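Local coordinates for glucoamylase (Thermoanaerobacterium thermosaccharolyticum, PDB 1LF6), which hydrolyses terminal alpha-1,4-linked glucose units one after another from the non-reducing ends of glucan chains, releasing beta-D-glucose, at residues M180-I194 against F244-A258. Residues are numbered along the deposited sequence; the frame is centred on the assembly and turned at random.
Sequences MAKRDNVYTALSSNI and FEIVLSFGQSDSEAA. Unlike the reference sequence in segment 244-258: Gln252 (reference Gly).
Tyr187 N donates to Gly251 O at 2.8 Å, and Gly251 N returns a bond to Tyr187 O; the same reciprocal pairing recurs at Ala189 with Ser249 and at Ser191 with Val247, which identifies these as antiparallel hydrogen-bonded pairs. Past Ser192, Asn193 N still reaches Glu245 O, but its side chain takes over the acceptor role: Asn193 OD1 receives Glu245 N at 2.7 Å, the N-H pointing almost straight (174°) although the donor stands above the amide plane. With chi1 at 70°, the Asn193 amide is folded back over its own backbone to meet that N-H.

Both strands belong to the large antiparallel sheet of the N-terminal beta-sandwich domain, where strand 243-251 lies between strands 186-192 and 132-141, and helix 254-266 folds back over one face.

On that face, the Tyr187 ring lies against the start of the helix: Ser253 CA makes a CH-pi contact 3.7 Å from the ring centroid, 24° off its normal. Replacing Tyr187 with an alanine would probably leave a gap beneath Ser253 and Asp254. Met180 CE approaches Asp254 OD2, an oxygen hydrogen-bonded to Tyr169, while Ala189 CB meets Ala257 CB at 3.9 Å. Ser253 OG caps the helix by accepting Glu256 N.

On the opposite face, Thr188 CG2 lies 3.6 Å from Phe250 CE1, while Thr188 OG1 bonds to Tyr155, and Leu190 CD2 packs equally close to Ile246 CG2.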
loop_
_atom_site.group_PDB
_atom_site.type_symbol
_atom_site.label_atom_id
_atom_site.label_comp_id
_atom_site.label_asym_id
_atom_site.label_seq_id
_atom_site.Cartn_x
_atom_site.Cartn_y
_atom_site.Cartn_z
ATOM N N MET A 180 -29.127 1.829 1.973
ATOM C CA MET A 180 -28.437 2.692 1.025
ATOM C C MET A 180 -27.631 3.800 1.692
ATOM O O MET A 180 -27.945 4.235 2.800
ATOM C CB MET A 180 -29.451 3.331 0.072
ATOM C CG MET A 180 -30.465 2.360 -0.513
ATOM S SD MET A 180 -29.705 1.084 -1.527
ATOM C CE MET A 180 -29.186 2.077 -2.929
ATOM N N ALA A 181 -26.596 4.259 0.995
ATOM C CA ALA A 181 -25.743 5.338 1.476
ATOM C C ALA A 181 -25.286 6.126 0.261
ATOM O O ALA A 181 -25.047 5.554 -0.804
ATOM C CB ALA A 181 -24.540 4.775 2.223
ATOM N N LYS A 182 -25.172 7.441 0.407
ATOM C CA LYS A 182 -24.744 8.257 -0.715
ATOM C C LYS A 182 -24.057 9.549 -0.305
ATOM O O LYS A 182 -24.181 10.017 0.828
ATOM C CB LYS A 182 -25.943 8.572 -1.620
ATOM C CG LYS A 182 -27.045 9.385 -0.955
ATOM C CD LYS A 182 -26.998 10.855 -1.359
ATOM C CE LYS A 182 -27.408 11.043 -2.811
ATOM N NZ LYS A 182 -27.392 12.474 -3.215
ATOM N N ARG A 183 -23.307 10.097 -1.250
ATOM C CA ARG A 183 -22.591 11.349 -1.082
ATOM C C ARG A 183 -22.142 11.704 -2.489
ATOM O O ARG A 183 -21.370 10.970 -3.104
ATOM C CB ARG A 183 -21.372 11.188 -0.175
ATOM C CG ARG A 183 -20.826 12.530 0.278
ATOM C CD ARG A 183 -19.329 12.510 0.508
ATOM N NE ARG A 183 -18.791 13.859 0.356
ATOM C CZ ARG A 183 -17.501 14.152 0.237
ATOM N NH1 ARG A 183 -17.123 15.415 0.101
ATOM N NH2 ARG A 183 -16.589 13.189 0.255
ATOM N N ASP A 184 -22.637 12.824 -2.998
ATOM C CA ASP A 184 -22.315 13.250 -4.348
ATOM C C ASP A 184 -22.802 12.191 -5.335
ATOM O O ASP A 184 -23.937 11.722 -5.241
ATOM C CB ASP A 184 -20.807 13.476 -4.516
ATOM C CG ASP A 184 -20.325 14.729 -3.810
ATOM O OD1 ASP A 184 -21.019 15.765 -3.904
ATOM O OD2 ASP A 184 -19.255 14.687 -3.167
ATOM N N ASN A 185 -21.944 11.807 -6.271
ATOM C CA ASN A 185 -22.310 10.823 -7.282
ATOM C C ASN A 185 -22.019 9.374 -6.892
ATOM O O ASN A 185 -22.085 8.484 -7.738
ATOM C CB ASN A 185 -21.581 11.146 -8.582
ATOM C CG ASN A 185 -20.078 11.182 -8.403
ATOM O OD1 ASN A 185 -19.554 11.969 -7.612
ATOM N ND2 ASN A 185 -19.373 10.321 -9.132
ATOM N N VAL A 186 -21.706 9.126 -5.625
ATOM C CA VAL A 186 -21.404 7.763 -5.202
ATOM C C VAL A 186 -22.457 7.152 -4.286
ATOM O O VAL A 186 -22.741 7.678 -3.211
ATOM C CB VAL A 186 -20.033 7.694 -4.492
ATOM C CG1 VAL A 186 -19.733 6.257 -4.081
ATOM C CG2 VAL A 186 -18.944 8.220 -5.412
ATOM N N TYR A 187 -23.022 6.026 -4.713
ATOM C CA TYR A 187 -24.048 5.329 -3.939
ATOM C C TYR A 187 -23.624 3.902 -3.606
ATOM O O TYR A 187 -22.955 3.239 -4.400
ATOM C CB TYR A 187 -25.363 5.255 -4.729
ATOM C CG TYR A 187 -26.026 6.581 -5.021
ATOM C CD1 TYR A 187 -27.191 6.959 -4.353
ATOM C CD2 TYR A 187 -25.510 7.444 -5.986
ATOM C CE1 TYR A 187 -27.827 8.164 -4.638
ATOM C CE2 TYR A 187 -26.138 8.654 -6.279
ATOM C CZ TYR A 187 -27.295 9.006 -5.603
ATOM O OH TYR A 187 -27.909 10.204 -5.892
ATOM N N THR A 188 -24.028 3.435 -2.430
ATOM C CA THR A 188 -23.735 2.075 -2.005
ATOM C C THR A 188 -25.042 1.413 -1.589
ATOM O O THR A 188 -25.951 2.065 -1.064
ATOM C CB THR A 188 -22.758 2.027 -0.809
ATOM O OG1 THR A 188 -23.413 2.502 0.376
ATOM C CG2 THR A 188 -21.528 2.881 -1.096
ATOM N N ALA A 189 -25.129 0.111 -1.829
ATOM C CA ALA A 189 -26.315 -0.657 -1.486
ATOM C C ALA A 189 -25.890 -1.915 -0.742
ATOM O O ALA A 189 -25.132 -2.729 -1.269
ATOM C CB ALA A 189 -27.077 -1.025 -2.754
ATOM N N LEU A 190 -26.372 -2.063 0.487
ATOM C CA LEU A 190 -26.050 -3.225 1.303
ATOM C C LEU A 190 -27.251 -4.172 1.275
ATOM O O LEU A 190 -28.370 -3.763 1.582
ATOM C CB LEU A 190 -25.776 -2.792 2.742
ATOM C CG LEU A 190 -24.926 -3.689 3.643
ATOM C CD1 LEU A 190 -25.150 -3.285 5.085
ATOM C CD2 LEU A 190 -25.293 -5.138 3.456
ATOM N N SER A 191 -27.019 -5.430 0.912
ATOM C CA SER A 191 -28.100 -6.410 0.843
ATOM C C SER A 191 -27.737 -7.749 1.471
ATOM O O SER A 191 -26.569 -8.031 1.746
ATOM C CB SER A 191 -28.519 -6.630 -0.613
ATOM O OG SER A 191 -27.457 -7.182 -1.372
ATOM N N SER A 192 -28.759 -8.573 1.692
ATOM C CA SER A 192 -28.587 -9.897 2.281
ATOM C C SER A 192 -29.384 -10.905 1.457
ATOM O O SER A 192 -30.509 -10.621 1.050
ATOM C CB SER A 192 -29.090 -9.895 3.726
ATOM O OG SER A 192 -28.918 -11.162 4.331
ATOM N N ASN A 193 -28.804 -12.076 1.206
ATOM C CA ASN A 193 -29.492 -13.095 0.425
ATOM C C ASN A 193 -30.715 -13.610 1.187
ATOM O O ASN A 193 -31.665 -14.117 0.587
ATOM C CB ASN A 193 -28.540 -14.252 0.092
ATOM C CG ASN A 193 -28.179 -15.087 1.304
ATOM O OD1 ASN A 193 -27.842 -14.558 2.361
ATOM N ND2 ASN A 193 -28.237 -16.404 1.150
ATOM N N ILE A 194 -30.688 -13.464 2.508
ATOM C CA ILE A 194 -31.796 -13.899 3.348
ATOM C C ILE A 194 -32.503 -12.694 3.958
ATOM O O ILE A 194 -33.365 -12.843 4.824
ATOM C CB ILE A 194 -31.321 -14.800 4.500
ATOM C CG1 ILE A 194 -30.301 -14.054 5.359
ATOM C CG2 ILE A 194 -30.739 -16.081 3.944
ATOM C CD1 ILE A 194 -29.963 -14.761 6.658
ATOM N N PHE A 244 -25.079 -17.141 5.608
ATOM C CA PHE A 244 -25.703 -16.221 4.663
ATOM C C PHE A 244 -24.692 -15.455 3.811
ATOM O O PHE A 244 -23.487 -15.540 4.031
ATOM C CB PHE A 244 -26.552 -15.222 5.440
ATOM C CG PHE A 244 -25.828 -14.613 6.609
ATOM C CD1 PHE A 244 -25.659 -15.333 7.786
ATOM C CD2 PHE A 244 -25.262 -13.344 6.510
ATOM C CE1 PHE A 244 -24.934 -14.801 8.852
ATOM C CE2 PHE A 244 -24.534 -12.803 7.573
ATOM C CZ PHE A 244 -24.369 -13.532 8.743
ATOM N N GLU A 245 -25.202 -14.692 2.849
ATOM C CA GLU A 245 -24.357 -13.915 1.956
ATOM C C GLU A 245 -24.661 -12.420 2.038
ATOM O O GLU A 245 -25.803 -11.999 1.833
ATOM C CB GLU A 245 -24.555 -14.381 0.512
ATOM C CG GLU A 245 -24.350 -15.869 0.305
ATOM C CD GLU A 245 -24.615 -16.305 -1.127
ATOM O OE1 GLU A 245 -24.505 -17.518 -1.406
ATOM O OE2 GLU A 245 -24.932 -15.439 -1.972
ATOM N N ILE A 246 -23.639 -11.622 2.336
ATOM C CA ILE A 246 -23.800 -10.174 2.415
ATOM C C ILE A 246 -23.182 -9.567 1.160
ATOM O O ILE A 246 -22.047 -9.890 0.797
ATOM C CB ILE A 246 -23.106 -9.596 3.678
ATOM C CG1 ILE A 246 -23.796 -10.128 4.937
ATOM C CG2 ILE A 246 -23.161 -8.067 3.660
ATOM C CD1 ILE A 246 -25.279 -9.781 5.026
ATOM N N VAL A 247 -23.934 -8.700 0.490
ATOM C CA VAL A 247 -23.446 -8.068 -0.727
ATOM C C VAL A 247 -23.496 -6.546 -0.655
ATOM O O VAL A 247 -24.513 -5.965 -0.276
ATOM C CB VAL A 247 -24.258 -8.531 -1.967
ATOM C CG1 VAL A 247 -23.737 -7.845 -3.223
ATOM C CG2 VAL A 247 -24.167 -10.043 -2.112
ATOM N N LEU A 248 -22.383 -5.911 -1.019
ATOM C CA LEU A 248 -22.288 -4.457 -1.033
ATOM C C LEU A 248 -21.975 -4.027 -2.457
ATOM O O LEU A 248 -20.916 -4.357 -3.002
ATOM C CB LEU A 248 -21.181 -3.976 -0.095
ATOM C CG LEU A 248 -20.905 -2.468 -0.106
ATOM C CD1 LEU A 248 -22.104 -1.708 0.443
ATOM C CD2 LEU A 248 -19.659 -2.178 0.730
ATOM N N SER A 249 -22.906 -3.298 -3.064
ATOM C CA SER A 249 -22.729 -2.840 -4.430
ATOM C C SER A 249 -22.583 -1.326 -4.508
ATOM O O SER A 249 -22.964 -0.602 -3.584
ATOM C CB SER A 249 -23.906 -3.315 -5.288
ATOM O OG SER A 249 -23.988 -4.732 -5.266
ATOM N N PHE A 250 -22.030 -0.860 -5.623
ATOM C CA PHE A 250 -21.798 0.560 -5.847
ATOM C C PHE A 250 -22.403 1.015 -7.167
ATOM O O PHE A 250 -22.574 0.218 -8.093
ATOM C CB PHE A 250 -20.294 0.840 -5.859
ATOM C CG PHE A 250 -19.598 0.479 -4.574
ATOM C CD1 PHE A 250 -19.304 1.457 -3.630
ATOM C CD2 PHE A 250 -19.257 -0.840 -4.301
ATOM C CE1 PHE A 250 -18.677 1.126 -2.432
ATOM C CE2 PHE A 250 -18.632 -1.183 -3.106
ATOM C CZ PHE A 250 -18.341 -0.196 -2.168
ATOM N N GLY A 251 -22.712 2.306 -7.243
ATOM C CA GLY A 251 -23.282 2.871 -8.451
ATOM C C GLY A 251 -23.291 4.386 -8.387
ATOM O O GLY A 251 -23.000 4.964 -7.342
ATOM N N GLN A 252 -23.620 5.030 -9.502
ATOM C CA GLN A 252 -23.671 6.489 -9.554
ATOM C C GLN A 252 -25.107 6.959 -9.320
ATOM O O GLN A 252 -25.437 8.133 -9.504
ATOM C CB GLN A 252 -23.171 6.986 -10.914
ATOM C CG GLN A 252 -23.062 8.504 -11.036
ATOM C CD GLN A 252 -22.687 8.946 -12.438
ATOM O OE1 GLN A 252 -23.399 8.657 -13.403
ATOM N NE2 GLN A 252 -21.567 9.652 -12.558
ATOM N N SER A 253 -25.957 6.022 -8.914
ATOM C CA SER A 253 -27.361 6.309 -8.646
ATOM C C SER A 253 -27.960 5.178 -7.827
ATOM O O SER A 253 -27.367 4.106 -7.704
ATOM C CB SER A 253 -28.139 6.457 -9.961
ATOM O OG SER A 253 -28.252 5.218 -10.641
ATOM N N ASP A 254 -29.137 5.423 -7.263
ATOM C CA ASP A 254 -29.835 4.424 -6.459
ATOM C C ASP A 254 -30.167 3.179 -7.271
ATOM O O ASP A 254 -29.955 2.052 -6.824
ATOM C CB ASP A 254 -31.130 5.017 -5.900
ATOM C CG ASP A 254 -31.009 5.412 -4.449
ATOM O OD1 ASP A 254 -31.906 6.120 -3.946
ATOM O OD2 ASP A 254 -30.018 5.003 -3.807
ATOM N N SER A 255 -30.692 3.396 -8.472
ATOM C CA SER A 255 -31.073 2.296 -9.345
ATOM C C SER A 255 -29.882 1.441 -9.749
ATOM O O SER A 255 -29.970 0.212 -9.758
ATOM C CB SER A 255 -31.765 2.838 -10.596
ATOM O OG SER A 255 -32.275 1.774 -11.381
ATOM N N GLU A 256 -28.767 2.086 -10.080
ATOM C CA GLU A 256 -27.576 1.352 -10.486
ATOM C C GLU A 256 -27.073 0.473 -9.346
ATOM O O GLU A 256 -26.872 -0.727 -9.522
ATOM C CB GLU A 256 -26.464 2.307 -10.925
ATOM C CG GLU A 256 -25.450 1.654 -11.860
ATOM C CD GLU A 256 -24.169 2.459 -12.018
ATOM O OE1 GLU A 256 -24.232 3.705 -11.984
ATOM O OE2 GLU A 256 -23.097 1.841 -12.192
ATOM N N ALA A 257 -26.873 1.069 -8.174
ATOM C CA ALA A 257 -26.387 0.316 -7.022
ATOM C C ALA A 257 -27.286 -0.877 -6.711
ATOM O O ALA A 257 -26.806 -2.003 -6.566
ATOM C CB ALA A 257 -26.287 1.229 -5.803
ATOM N N ALA A 258 -28.590 -0.626 -6.610
ATOM C CA ALA A 258 -29.557 -1.680 -6.304
ATOM C C ALA A 258 -29.551 -2.773 -7.368
ATOM O O ALA A 258 -29.499 -3.956 -7.049
ATOM C CB ALA A 258 -30.957 -1.083 -6.176
#